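Local coordinates for uncharacterized protein (PDB 5BNF), which is porcine CD38, a member of the ADP-ribosyl cyclase family, at residues L60-G65 and W140-K145. Residues are numbered along the deposited sequence; the frame is centred on the assembly and turned at random.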
ATOM      1  N   LEU A  60      -6.429 -15.543   5.407  1.00 39.04           N
ATOM      2  CA  LEU A  60      -5.305 -16.437   5.631  1.00 47.46           C
ATOM      3  C   LEU A  60      -3.990 -15.724   5.332  1.00 49.03           C
ATOM      4  O   LEU A  60      -3.068 -15.736   6.143  1.00 52.08           O
ATOM      5  CB  LEU A  60      -5.448 -17.668   4.731  1.00 57.34           C
ATOM      6  CG  LEU A  60      -4.522 -18.886   4.886  1.00 70.44           C
ATOM      7  CD1 LEU A  60      -3.080 -18.477   4.744  1.00 72.38           C
ATOM      8  CD2 LEU A  60      -4.732 -19.530   6.242  1.00 85.67           C
ATOM      9  N   LEU A  61      -3.907 -15.106   4.161  1.00 47.70           N
ATOM     10  CA  LEU A  61      -2.691 -14.412   3.762  1.00 43.93           C
ATOM     11  C   LEU A  61      -2.314 -13.244   4.677  1.00 42.38           C
ATOM     12  O   LEU A  61      -1.143 -13.054   4.984  1.00 38.92           O
ATOM     13  CB  LEU A  61      -2.816 -13.918   2.321  1.00 42.31           C
ATOM     14  CG  LEU A  61      -1.570 -13.244   1.752  1.00 30.60           C
ATOM     15  CD1 LEU A  61      -0.389 -14.192   1.809  1.00 28.77           C
ATOM     16  CD2 LEU A  61      -1.843 -12.818   0.330  1.00 47.00           C
ATOM     17  N   MET A  62      -3.297 -12.462   5.109  1.00 38.86           N
ATOM     18  CA  MET A  62      -3.020 -11.327   5.981  1.00 46.82           C
ATOM     19  C   MET A  62      -2.626 -11.791   7.374  1.00 53.65           C
ATOM     20  O   MET A  62      -1.958 -11.071   8.116  1.00 55.46           O
ATOM     21  CB  MET A  62      -4.241 -10.406   6.057  1.00 41.19           C
ATOM     22  CG  MET A  62      -4.597  -9.805   4.716  1.00 41.59           C
ATOM     23  SD  MET A  62      -3.171  -8.988   3.977  1.00 49.95           S
ATOM     24  CE  MET A  62      -3.772  -7.351   3.790  1.00 63.49           C
ATOM     25  N   LYS A  63      -3.038 -13.006   7.716  1.00 56.91           N
ATOM     26  CA  LYS A  63      -2.741 -13.595   9.012  1.00 49.51           C
ATOM     27  C   LYS A  63      -1.311 -14.130   9.021  1.00 45.19           C
ATOM     28  O   LYS A  63      -0.561 -13.899   9.961  1.00 46.62           O
ATOM     29  CB  LYS A  63      -3.734 -14.722   9.299  1.00 48.75           C
ATOM     30  CG  LYS A  63      -3.700 -15.269  10.713  1.00 57.02           C
ATOM     31  CD  LYS A  63      -4.767 -16.335  10.900  1.00 65.11           C
ATOM     32  CE  LYS A  63      -4.970 -16.676  12.370  1.00 79.94           C
ATOM     33  NZ  LYS A  63      -5.877 -17.850  12.541  1.00 83.20           N
ATOM     34  N   LEU A  64      -0.928 -14.830   7.961  1.00 51.09           N
ATOM     35  CA  LEU A  64       0.414 -15.391   7.875  1.00 54.75           C
ATOM     36  C   LEU A  64       1.479 -14.360   7.533  1.00 57.78           C
ATOM     37  O   LEU A  64       2.667 -14.626   7.685  1.00 59.27           O
ATOM     38  CB  LEU A  64       0.460 -16.505   6.833  1.00 51.02           C
ATOM     39  CG  LEU A  64      -0.385 -17.753   7.091  1.00 61.08           C
ATOM     40  CD1 LEU A  64      -0.235 -18.677   5.897  1.00 48.26           C
ATOM     41  CD2 LEU A  64       0.060 -18.462   8.372  1.00 52.61           C
ATOM     42  N   GLY A  65       1.058 -13.189   7.069  1.00 59.87           N
ATOM     43  CA  GLY A  65       2.022 -12.165   6.707  1.00 56.32           C
ATOM     44  C   GLY A  65       1.963 -10.912   7.562  1.00 56.62           C
ATOM     45  O   GLY A  65       2.619  -9.915   7.256  1.00 51.15           O
ATOM     46  N   TRP A 140      -4.010  -4.729  -2.580  1.00 26.71           N
ATOM     47  CA  TRP A 140      -3.400  -3.459  -2.227  1.00 30.48           C
ATOM     48  C   TRP A 140      -4.285  -2.566  -1.370  1.00 29.36           C
ATOM     49  O   TRP A 140      -3.794  -1.859  -0.494  1.00 31.05           O
ATOM     50  CB  TRP A 140      -2.963  -2.731  -3.494  1.00 24.44           C
ATOM     51  CG  TRP A 140      -1.799  -3.398  -4.151  1.00 23.00           C
ATOM     52  CD1 TRP A 140      -1.798  -4.061  -5.339  1.00 33.69           C
ATOM     53  CD2 TRP A 140      -0.466  -3.475  -3.647  1.00 24.80           C
ATOM     54  NE1 TRP A 140      -0.544  -4.547  -5.611  1.00 40.50           N
ATOM     55  CE2 TRP A 140       0.295  -4.200  -4.587  1.00 38.31           C
ATOM     56  CE3 TRP A 140       0.164  -2.999  -2.492  1.00 24.49           C
ATOM     57  CZ2 TRP A 140       1.654  -4.462  -4.410  1.00 45.51           C
ATOM     58  CZ3 TRP A 140       1.516  -3.259  -2.315  1.00 31.06           C
ATOM     59  CH2 TRP A 140       2.245  -3.983  -3.270  1.00 27.00           C
ATOM     60  N   ASN A 141      -5.589  -2.608  -1.616  1.00 28.37           N
ATOM     61  CA  ASN A 141      -6.534  -1.810  -0.849  1.00 27.53           C
ATOM     62  C   ASN A 141      -6.559  -2.275   0.597  1.00 29.27           C
ATOM     63  O   ASN A 141      -6.599  -1.462   1.517  1.00 29.71           O
ATOM     64  CB  ASN A 141      -7.928  -1.942  -1.437  1.00 41.02           C
ATOM     65  CG  ASN A 141      -8.570  -0.611  -1.693  1.00 61.43           C
ATOM     66  OD1 ASN A 141      -8.909   0.122  -0.761  1.00 51.88           O
ATOM     67  ND2 ASN A 141      -8.738  -0.279  -2.969  1.00 62.56           N
ATOM     68  N   LEU A 142      -6.534  -3.590   0.790  1.00 29.04           N
ATOM     69  CA  LEU A 142      -6.551  -4.171   2.125  1.00 29.97           C
ATOM     70  C   LEU A 142      -5.214  -3.978   2.859  1.00 36.40           C
ATOM     71  O   LEU A 142      -5.186  -3.674   4.049  1.00 40.63           O
ATOM     72  CB  LEU A 142      -6.877  -5.662   2.035  1.00 23.05           C
ATOM     73  CG  LEU A 142      -6.804  -6.470   3.329  1.00 26.86           C
ATOM     74  CD1 LEU A 142      -7.701  -5.832   4.398  1.00 25.30           C
ATOM     75  CD2 LEU A 142      -7.219  -7.906   3.047  1.00 40.33           C
ATOM     76  N   LEU A 143      -4.111  -4.154   2.142  1.00 23.69           N
ATOM     77  CA  LEU A 143      -2.789  -4.006   2.726  1.00 29.39           C
ATOM     78  C   LEU A 143      -2.641  -2.595   3.285  1.00 33.18           C
ATOM     79  O   LEU A 143      -2.172  -2.397   4.406  1.00 29.82           O
ATOM     80  CB  LEU A 143      -1.712  -4.254   1.668  1.00 12.11           C
ATOM     81  CG  LEU A 143      -0.361  -4.632   2.271  1.00 39.52           C
ATOM     82  CD1 LEU A 143      -0.563  -5.824   3.202  1.00 25.54           C
ATOM     83  CD2 LEU A 143       0.648  -4.965   1.171  1.00 30.22           C
ATOM     84  N   SER A 144      -3.064  -1.618   2.492  1.00 38.03           N
ATOM     85  CA  SER A 144      -2.989  -0.223   2.889  1.00 27.81           C
ATOM     86  C   SER A 144      -3.834   0.021   4.122  1.00 29.05           C
ATOM     87  O   SER A 144      -3.388   0.662   5.072  1.00 31.85           O
ATOM     88  CB  SER A 144      -3.457   0.665   1.742  1.00 21.80           C
ATOM     89  OG  SER A 144      -2.546   0.595   0.660  1.00 22.21           O
ATOM     90  N   LYS A 145      -5.054  -0.502   4.114  1.00 29.96           N
ATOM     91  CA  LYS A 145      -5.945  -0.338   5.250  1.00 31.14           C
ATOM     92  C   LYS A 145      -5.300  -0.882   6.519  1.00 31.22           C
ATOM     93  O   LYS A 145      -5.301  -0.219   7.549  1.00 31.95           O
ATOM     94  CB  LYS A 145      -7.269  -1.057   5.007  1.00 27.49           C
ATOM     95  CG  LYS A 145      -8.212  -0.985   6.189  1.00 27.61           C
ATOM     96  CD  LYS A 145      -9.536  -0.365   5.792  1.00 33.75           C
ATOM     97  CE  LYS A 145     -10.693  -1.278   6.163  1.00 51.00           C
ATOM     98  NZ  LYS A 145     -10.644  -2.577   5.431  1.00 46.62           N
TER
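A largely buried helix-to-helix apolar contact in the helical part of the ADP-ribosyl cyclase fold joins Met62, from the short helix 59-64, to Leu142 and Leu143 of the longer helix 135-149. The backbones stay well apart, with Met62 CA 8.0 Å from Leu143 CA, and the methionine spans the gap. Its CG sits beside the backbone N (chi1 -63°), and a bend at chi2 (-53°) turns the thioether toward helix 135-149. Met62 and Leu142 point at each other, and Leu142 CD2 lies against the bent methionine chain, 3.6 Å from Met62 CG and also near its end. The placement of the methyl CE is doubtful, because it sits too close to Leu142 CG, so its contacts are approximate. On Leu143 the CD1 branch does the touching, 4.2 Å from Met62 SD. No hydrogen bond links the segments. On the far side of helix 135-149, Trp140 O accepts from both Ser144 N and Ser144 OG (3.0 Å for OG), which approach from opposite faces of the carbonyl plane. Leu102 of helix 101-106 touches both Met62 and Leu143, while Leu61 packs on Ile37 and Phe41 of helix 34-45. Asn141 and Ser144 turn to helix 172-180, which precedes strand 186-194 of the parallel sheet.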